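Local coordinates for DUF871 domain-containing protein (Enterococcus faecalis, PDB 2P0O) that is of unknown function but joins a TIM barrel to a smaller beta-rich domain and probably acts as a 6-phospho-N-acetylmuramidase, at residues E228-Q233 with I363-F367; A120-L125 with K163-L167; L244-S250 with T336-D342. All coordinates share one frame; numbering follows the deposited sequence. Where two conformers were deposited one is given.

Contact 1: residues E228-Q233 with I363-F367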
# COMPACT_ATOMS: atom_id res chain seq x y z
N GLU A 228 -3.86 5.22 -12.38
CA GLU A 228 -5.16 5.80 -12.07
C GLU A 228 -6.14 4.79 -11.46
O GLU A 228 -6.89 5.12 -10.53
CB GLU A 228 -5.77 6.45 -13.32
CG GLU A 228 -4.94 7.62 -13.88
CD GLU A 228 -5.33 8.98 -13.29
OE1 GLU A 228 -6.27 9.03 -12.44
OE2 GLU A 228 -4.71 10.01 -13.68
N ARG A 229 -6.13 3.56 -11.97
CA ARG A 229 -6.99 2.49 -11.52
C ARG A 229 -6.75 2.18 -10.04
O ARG A 229 -7.69 1.97 -9.24
CB ARG A 229 -6.69 1.24 -12.34
CG ARG A 229 -7.68 0.10 -12.11
CD ARG A 229 -7.26 -1.16 -12.89
NE ARG A 229 -8.31 -2.17 -12.84
CZ ARG A 229 -8.52 -3.03 -11.84
NH1 ARG A 229 -7.74 -3.03 -10.75
NH2 ARG A 229 -9.52 -3.89 -11.92
N THR A 230 -5.46 2.11 -9.71
CA THR A 230 -5.04 1.78 -8.36
C THR A 230 -5.34 2.95 -7.41
O THR A 230 -5.79 2.73 -6.30
CB THR A 230 -3.55 1.35 -8.37
OG1 THR A 230 -3.43 0.21 -9.22
CG2 THR A 230 -3.07 0.98 -6.98
N MSE A 231 -5.06 4.17 -7.86
CA MSE A 231 -5.48 5.38 -7.12
C MSE A 231 -6.97 5.36 -6.75
O MSE A 231 -7.36 5.71 -5.62
CB MSE A 231 -5.18 6.64 -7.94
CG MSE A 231 -3.70 6.83 -8.15
SE MSE A 231 -3.22 8.36 -9.28
CE MSE A 231 -3.80 9.79 -8.09
N ALA A 232 -7.79 4.96 -7.72
CA ALA A 232 -9.25 4.90 -7.57
C ALA A 232 -9.63 3.90 -6.51
O ALA A 232 -10.59 4.13 -5.77
CB ALA A 232 -9.91 4.55 -8.88
N GLN A 233 -8.88 2.78 -6.43
CA GLN A 233 -9.14 1.76 -5.43
C GLN A 233 -8.79 2.30 -4.03
O GLN A 233 -9.60 2.15 -3.10
CB GLN A 233 -8.42 0.45 -5.75
CG GLN A 233 -9.12 -0.32 -6.89
CD GLN A 233 -8.44 -1.62 -7.25
OE1 GLN A 233 -7.22 -1.68 -7.43
NE2 GLN A 233 -9.22 -2.68 -7.37
N ILE A 363 -13.44 1.20 -13.15
CA ILE A 363 -13.01 1.61 -11.82
C ILE A 363 -12.71 3.12 -11.75
O ILE A 363 -13.15 3.80 -10.83
CB ILE A 363 -11.83 0.76 -11.31
CG1 ILE A 363 -12.36 -0.48 -10.58
CG2 ILE A 363 -10.92 1.58 -10.33
CD1 ILE A 363 -11.28 -1.34 -9.92
N GLU A 364 -11.99 3.64 -12.75
CA GLU A 364 -11.66 5.06 -12.79
C GLU A 364 -12.88 5.99 -12.79
O GLU A 364 -12.93 6.93 -12.00
CB GLU A 364 -10.71 5.37 -13.95
CG GLU A 364 -9.36 4.66 -13.83
CD GLU A 364 -9.24 3.37 -14.67
OE1 GLU A 364 -10.19 2.52 -14.64
OE2 GLU A 364 -8.19 3.23 -15.37
N ASN A 365 -13.85 5.74 -13.66
CA ASN A 365 -15.06 6.58 -13.67
C ASN A 365 -15.97 6.33 -12.48
O ASN A 365 -16.71 7.22 -12.07
CB ASN A 365 -15.86 6.48 -14.97
CG ASN A 365 -16.95 7.57 -15.06
OD1 ASN A 365 -16.73 8.72 -14.67
ND2 ASN A 365 -18.12 7.19 -15.56
N GLU A 366 -15.91 5.14 -11.92
CA GLU A 366 -16.71 4.84 -10.76
C GLU A 366 -16.21 5.70 -9.58
O GLU A 366 -17.01 6.28 -8.86
CB GLU A 366 -16.61 3.36 -10.46
CG GLU A 366 -17.88 2.69 -10.09
CD GLU A 366 -18.99 2.86 -11.13
OE1 GLU A 366 -18.91 2.32 -12.26
OE2 GLU A 366 -19.95 3.56 -10.77
N PHE A 367 -14.88 5.81 -9.42
CA PHE A 367 -14.33 6.71 -8.41
C PHE A 367 -14.59 8.19 -8.72
O PHE A 367 -14.85 8.97 -7.79
CB PHE A 367 -12.84 6.49 -8.15
CG PHE A 367 -12.28 7.39 -7.06
CD1 PHE A 367 -12.76 7.30 -5.75
CD2 PHE A 367 -11.31 8.35 -7.34
CE1 PHE A 367 -12.30 8.14 -4.75
CE2 PHE A 367 -10.84 9.19 -6.34
CZ PHE A 367 -11.33 9.09 -5.04
O HOH W 1 -5.14 2.80 -15.01
O HOH W 2 -10.18 -0.39 -14.70
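I363 reaches A232, R229 and Q233 with two branches, and following it outward from CB accounts for much of the contact. At CB the side chain divides. CG2, anti to the backbone N, lies 3.5 Å from A232 CB, tighter than usual for two carbons, and 3.4 Å from R229 O. The other branch runs through CG1, which packs against L244, to CD1 at the tip. There the methyl sits 3.6 Å above the guanidinium plane of R229, displaced toward its rim, while Q233 NE2 comes within 3.5 Å of CD1. The polar groups around this methyl are held elsewhere: R229 NH2 forms salt bridges with D342 and E246, and Q233 NE2 bonds to L244 O and D342 OD1. The axes of segments 228-233 and 363-367 approach to 8.5 Å at an angle of 43°. Helix 228-240 follows strand 218-221, the last of the TIM barrel, whereas helix 363-370 follows strand 354-359 of the C-terminal beta domain, so the packing joins the two domains. One turn on, F367 CB meets A232 CB at 3.6 Å. E364 lays its bent chain beside the backbone of R229, and no direct hydrogen bond joins the segments. Instead its carboxylate is bridged by water: OE2 accepts from a water bound to R229 N, and OE1, at 2.9 Å, from a second water that holds R229 NE only weakly.

Contact 2: residues A120-L125 with K163-L167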
# COMPACT_ATOMS: atom_id res chain seq x y z
N ALA A 120 15.83 -1.45 8.75
CA ALA A 120 15.18 -2.58 9.44
C ALA A 120 15.99 -3.87 9.42
O ALA A 120 16.04 -4.58 10.42
CB ALA A 120 13.78 -2.80 8.89
N SER A 121 16.69 -4.13 8.31
CA SER A 121 17.46 -5.36 8.11
C SER A 121 18.83 -5.40 8.77
O SER A 121 19.34 -6.49 9.03
CB SER A 121 17.66 -5.60 6.61
OG SER A 121 16.42 -5.46 5.94
N THR A 122 19.46 -4.26 9.01
CA THR A 122 20.82 -4.27 9.55
C THR A 122 20.91 -3.81 10.99
O THR A 122 21.96 -4.01 11.63
CB THR A 122 21.78 -3.35 8.75
OG1 THR A 122 21.39 -1.97 8.95
CG2 THR A 122 21.80 -3.71 7.25
N ILE A 123 19.86 -3.17 11.50
CA ILE A 123 19.93 -2.66 12.86
C ILE A 123 20.16 -3.85 13.80
O ILE A 123 19.46 -4.86 13.72
CB ILE A 123 18.70 -1.77 13.27
CG1 ILE A 123 18.95 -1.06 14.61
CG2 ILE A 123 17.42 -2.56 13.39
CD1 ILE A 123 19.92 0.12 14.57
N THR A 124 21.17 -3.73 14.64
CA THR A 124 21.52 -4.77 15.61
C THR A 124 21.00 -4.42 16.99
O THR A 124 20.75 -3.25 17.30
CB THR A 124 23.06 -4.96 15.72
OG1 THR A 124 23.63 -3.82 16.36
CG2 THR A 124 23.71 -5.18 14.34
N LEU A 125 20.88 -5.44 17.84
CA LEU A 125 20.51 -5.25 19.25
C LEU A 125 21.49 -4.34 20.00
O LEU A 125 21.12 -3.67 20.98
CB LEU A 125 20.38 -6.60 19.96
CG LEU A 125 19.39 -6.71 21.13
CD1 LEU A 125 18.79 -8.12 21.19
CD2 LEU A 125 19.99 -6.33 22.50
N LYS A 163 11.21 -10.25 11.97
CA LYS A 163 11.96 -9.02 12.15
C LYS A 163 11.09 -7.94 12.78
O LYS A 163 11.48 -7.31 13.75
CB LYS A 163 12.52 -8.55 10.79
CG LYS A 163 13.45 -7.34 10.82
CD LYS A 163 14.70 -7.55 11.66
CE LYS A 163 15.77 -8.33 10.94
NZ LYS A 163 16.87 -8.57 11.90
N ASN A 164 9.88 -7.76 12.25
CA ASN A 164 8.99 -6.71 12.70
C ASN A 164 8.58 -6.87 14.17
O ASN A 164 8.52 -5.87 14.91
CB ASN A 164 7.77 -6.60 11.77
CG ASN A 164 8.15 -6.20 10.35
OD1 ASN A 164 9.25 -5.70 10.09
ND2 ASN A 164 7.23 -6.42 9.42
N ARG A 165 8.29 -8.10 14.58
CA ARG A 165 7.91 -8.37 15.97
C ARG A 165 9.02 -7.96 16.92
O ARG A 165 8.77 -7.29 17.91
CB ARG A 165 7.60 -9.85 16.15
CG ARG A 165 6.14 -10.13 16.47
CD ARG A 165 5.80 -11.62 16.75
NE ARG A 165 6.90 -12.37 17.38
CZ ARG A 165 7.07 -12.50 18.70
NH1 ARG A 165 6.24 -11.94 19.56
NH2 ARG A 165 8.10 -13.21 19.15
N TRP A 166 10.24 -8.36 16.58
CA TRP A 166 11.46 -7.97 17.27
C TRP A 166 11.58 -6.45 17.31
O TRP A 166 11.69 -5.86 18.39
CB TRP A 166 12.66 -8.59 16.56
CG TRP A 166 14.01 -8.24 17.13
CD1 TRP A 166 14.54 -8.67 18.33
CD2 TRP A 166 15.03 -7.44 16.51
NE1 TRP A 166 15.82 -8.17 18.49
CE2 TRP A 166 16.15 -7.42 17.39
CE3 TRP A 166 15.12 -6.75 15.30
CZ2 TRP A 166 17.32 -6.72 17.10
CZ3 TRP A 166 16.29 -6.06 15.00
CH2 TRP A 166 17.37 -6.04 15.90
N LEU A 167 11.53 -5.82 16.14
CA LEU A 167 11.61 -4.35 16.05
C LEU A 167 10.60 -3.69 16.97
O LEU A 167 10.96 -2.80 17.74
CB LEU A 167 11.46 -3.85 14.60
CG LEU A 167 12.58 -4.23 13.61
CD1 LEU A 167 12.16 -4.04 12.15
CD2 LEU A 167 13.89 -3.51 13.89
O HOH W 3 17.77 -6.01 11.92
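W166 turns the edge of its six-membered ring, not its face, to I123 and L125. CG is anti to the backbone N (chi1 178°), and the indole extends from the helix until CH2 stands 3.2 Å from I123 O, close to the ring plane. L125 N lies at the same edge in the plane of the ring, nearest to CZ2, and L125 CD1 approaches NE1 of the five-membered ring at 4.0 Å. The rim is thus lined by the backbone leading from I123 into L125.

K163 takes a different course. Its chain is kinked twice, at chi2 (60°) and chi3 (80°), and these bends bring CD to 3.5 Å from A120 O and place NZ within reach of a water, to which it donates at 2.7 Å. That water passes its own two hydrogens to A120 O and I123 O, each also 2.7 Å away, so one molecule ties the lysine to two loop carbonyls and has both its protons used. No hydrogen bond crosses directly.

Beneath these polar groups is an apolar layer. I123 directs its CG1 branch anti to the backbone N, and the CG2 methyl is left to face the helix, touching L167 CD2 at 3.7 Å and also W166 CZ3. The other leucine methyl, CD1, packs on A120 CB at 3.8 Å.

In the TIM barrel the loop leaves the C-terminal end of strand 115-119 and enters helix 125-133, for which T124 is the N-cap. Helix 157-169 comes after the next strand, 141-144, whose W144 is backbone hydrogen-bonded to A120; L167 also reaches inward to V174 on strand 173-178.

Contact 3: residues L244-S250 with T336-D342. Unlike the reference sequence in segment 336-342: D340 (reference Glu).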
# COMPACT_ATOMS: atom_id res chain seq x y z
N LEU A 244 -13.20 -2.02 -3.88
CA LEU A 244 -13.73 -1.86 -5.21
C LEU A 244 -13.04 -2.85 -6.13
O LEU A 244 -11.81 -2.81 -6.25
CB LEU A 244 -13.51 -0.42 -5.68
CG LEU A 244 -14.05 0.03 -7.04
CD1 LEU A 244 -15.59 -0.00 -7.05
CD2 LEU A 244 -13.54 1.42 -7.44
N LEU A 245 -13.82 -3.70 -6.79
CA LEU A 245 -13.25 -4.75 -7.65
C LEU A 245 -13.99 -4.81 -8.97
O LEU A 245 -15.18 -4.50 -9.02
CB LEU A 245 -13.30 -6.14 -6.98
CG LEU A 245 -12.81 -6.38 -5.55
CD1 LEU A 245 -13.91 -5.98 -4.56
CD2 LEU A 245 -12.40 -7.86 -5.30
N GLU A 246 -13.29 -5.22 -10.03
CA GLU A 246 -13.88 -5.41 -11.37
C GLU A 246 -14.20 -6.86 -11.69
O GLU A 246 -13.55 -7.78 -11.18
CB GLU A 246 -12.95 -4.84 -12.44
CG GLU A 246 -13.12 -3.36 -12.68
CD GLU A 246 -12.12 -2.76 -13.69
OE1 GLU A 246 -11.32 -3.51 -14.31
OE2 GLU A 246 -12.17 -1.52 -13.88
N VAL A 247 -15.21 -7.07 -12.53
CA VAL A 247 -15.60 -8.40 -12.94
C VAL A 247 -15.55 -8.46 -14.44
O VAL A 247 -15.67 -7.42 -15.11
CB VAL A 247 -17.04 -8.81 -12.44
CG1 VAL A 247 -17.07 -8.91 -10.94
CG2 VAL A 247 -18.18 -7.85 -12.99
N ALA A 248 -15.37 -9.67 -14.99
CA ALA A 248 -15.36 -9.87 -16.44
C ALA A 248 -16.73 -9.57 -17.03
O ALA A 248 -17.73 -9.75 -16.36
CB ALA A 248 -14.95 -11.33 -16.79
N PRO A 249 -16.78 -9.14 -18.32
CA PRO A 249 -18.08 -9.02 -19.00
C PRO A 249 -18.86 -10.34 -18.96
O PRO A 249 -18.26 -11.40 -18.99
CB PRO A 249 -17.67 -8.71 -20.46
CG PRO A 249 -16.33 -8.02 -20.33
CD PRO A 249 -15.66 -8.80 -19.22
N SER A 250 -20.18 -10.27 -18.88
CA SER A 250 -21.02 -11.45 -18.93
C SER A 250 -22.34 -11.15 -19.58
O SER A 250 -22.82 -10.03 -19.57
CB SER A 250 -21.29 -11.99 -17.52
OG SER A 250 -22.31 -12.98 -17.55
N THR A 336 -20.20 -14.32 -13.31
CA THR A 336 -18.99 -13.73 -13.87
C THR A 336 -17.87 -14.08 -12.90
O THR A 336 -18.07 -14.90 -11.99
CB THR A 336 -19.16 -12.20 -14.11
OG1 THR A 336 -17.94 -11.65 -14.56
CG2 THR A 336 -19.57 -11.45 -12.84
N ARG A 337 -16.70 -13.46 -13.09
CA ARG A 337 -15.53 -13.72 -12.29
C ARG A 337 -14.77 -12.42 -12.00
O ARG A 337 -14.63 -11.60 -12.89
CB ARG A 337 -14.60 -14.67 -13.05
CG ARG A 337 -13.57 -15.34 -12.13
CD ARG A 337 -12.82 -16.46 -12.81
NE ARG A 337 -11.81 -16.96 -11.88
CZ ARG A 337 -10.75 -17.69 -12.21
NH1 ARG A 337 -10.54 -18.10 -13.46
NH2 ARG A 337 -9.89 -18.04 -11.25
N ILE A 338 -14.28 -12.26 -10.77
CA ILE A 338 -13.37 -11.16 -10.45
C ILE A 338 -12.14 -11.16 -11.34
O ILE A 338 -11.52 -12.18 -11.55
CB ILE A 338 -12.82 -11.24 -8.98
CG1 ILE A 338 -13.98 -11.40 -7.97
CG2 ILE A 338 -11.89 -10.04 -8.69
CD1 ILE A 338 -14.93 -10.18 -7.93
N ILE A 339 -11.80 -9.98 -11.85
CA ILE A 339 -10.64 -9.76 -12.71
C ILE A 339 -9.36 -10.26 -12.03
O ILE A 339 -9.18 -10.07 -10.83
CB ILE A 339 -10.58 -8.21 -13.08
CG1 ILE A 339 -11.65 -7.89 -14.13
CG2 ILE A 339 -9.22 -7.70 -13.50
CD1 ILE A 339 -11.86 -8.94 -15.18
N ASP A 340 -8.51 -10.93 -12.80
CA ASP A 340 -7.30 -11.55 -12.24
C ASP A 340 -6.59 -10.58 -11.29
O ASP A 340 -6.26 -10.94 -10.16
CB ASP A 340 -6.34 -11.99 -13.36
CG ASP A 340 -5.28 -12.94 -12.87
OD1 ASP A 340 -5.08 -13.04 -11.65
OD2 ASP A 340 -4.62 -13.61 -13.73
N LYS A 341 -6.38 -9.37 -11.76
CA LYS A 341 -5.65 -8.33 -11.03
C LYS A 341 -6.31 -7.95 -9.69
O LYS A 341 -5.63 -7.50 -8.77
CB LYS A 341 -5.43 -7.10 -11.95
CG LYS A 341 -5.22 -5.73 -11.24
CD LYS A 341 -3.74 -5.39 -10.95
CE LYS A 341 -3.51 -3.87 -10.82
NZ LYS A 341 -2.01 -3.46 -10.79
N ASP A 342 -7.61 -8.14 -9.55
CA ASP A 342 -8.26 -7.77 -8.30
C ASP A 342 -8.40 -8.92 -7.31
O ASP A 342 -8.79 -8.73 -6.16
CB ASP A 342 -9.61 -7.07 -8.54
CG ASP A 342 -9.44 -5.67 -9.12
OD1 ASP A 342 -8.32 -5.12 -9.02
OD2 ASP A 342 -10.40 -5.13 -9.70
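V247 and I338 face each other as a non-hydrogen-bonded antiparallel pair, their CA atoms 4.3 Å apart, and this single bridge organises the backbone bonding. I339 N donates to E246 O at 2.9 Å in a nearly straight bond (177°), and A248 N donates to R337 O at 2.9 Å. Between them, V247 CA lies 3.3 Å from R337 O in a CA-H...O contact.

Two side chains extend the polar pattern past the bridge. A chi1 of 175° swings T336 OG1 toward A248 O, to which it donates at 2.6 Å. At the other end D342 OD2 uses its anti lone pair to accept from E246 N at 2.9 Å; R229, the shared partner of D342 and E246, probably eases the proximity of the two carboxylates.

Apolar contacts fill in around the strands. V247 CG1 touches I338 CD1 at 3.9 Å, V247 CB rests near T336 CG2, and I339 CD1 lies over the peptide joining V247 to A248.

Strand 242-247 pairs on its other side with strand 354-359, and strand 332-337 with strand 304-308, so the bridge, just past the end of 332-337, links edge strands of two sheets in a domain whose family is grouped with cyclophilin-like folds.

Overall arrangement
Contacts 1 and 3 are neighbours, with centres 14 Å apart. Helix 228-240 runs almost directly into strand 242-247, and charged and polar groups span the step: R229 NH2 lies 2.7 Å from D342 OD2, and Q233 NE2 lies 2.8 Å from L244 O. Contact 1 packs the two domains together, and contact 3 lies inside the C-terminal part, joined to it by these polar groups. Contact 2 is remote, its centre about 36 Å from that of contact 1 and 39 Å from that of contact 3, across the chain's centre and wholly within the barrel. There the L167 side chain is about 13 Å from the sodium ion bound by M211, D213 and V216.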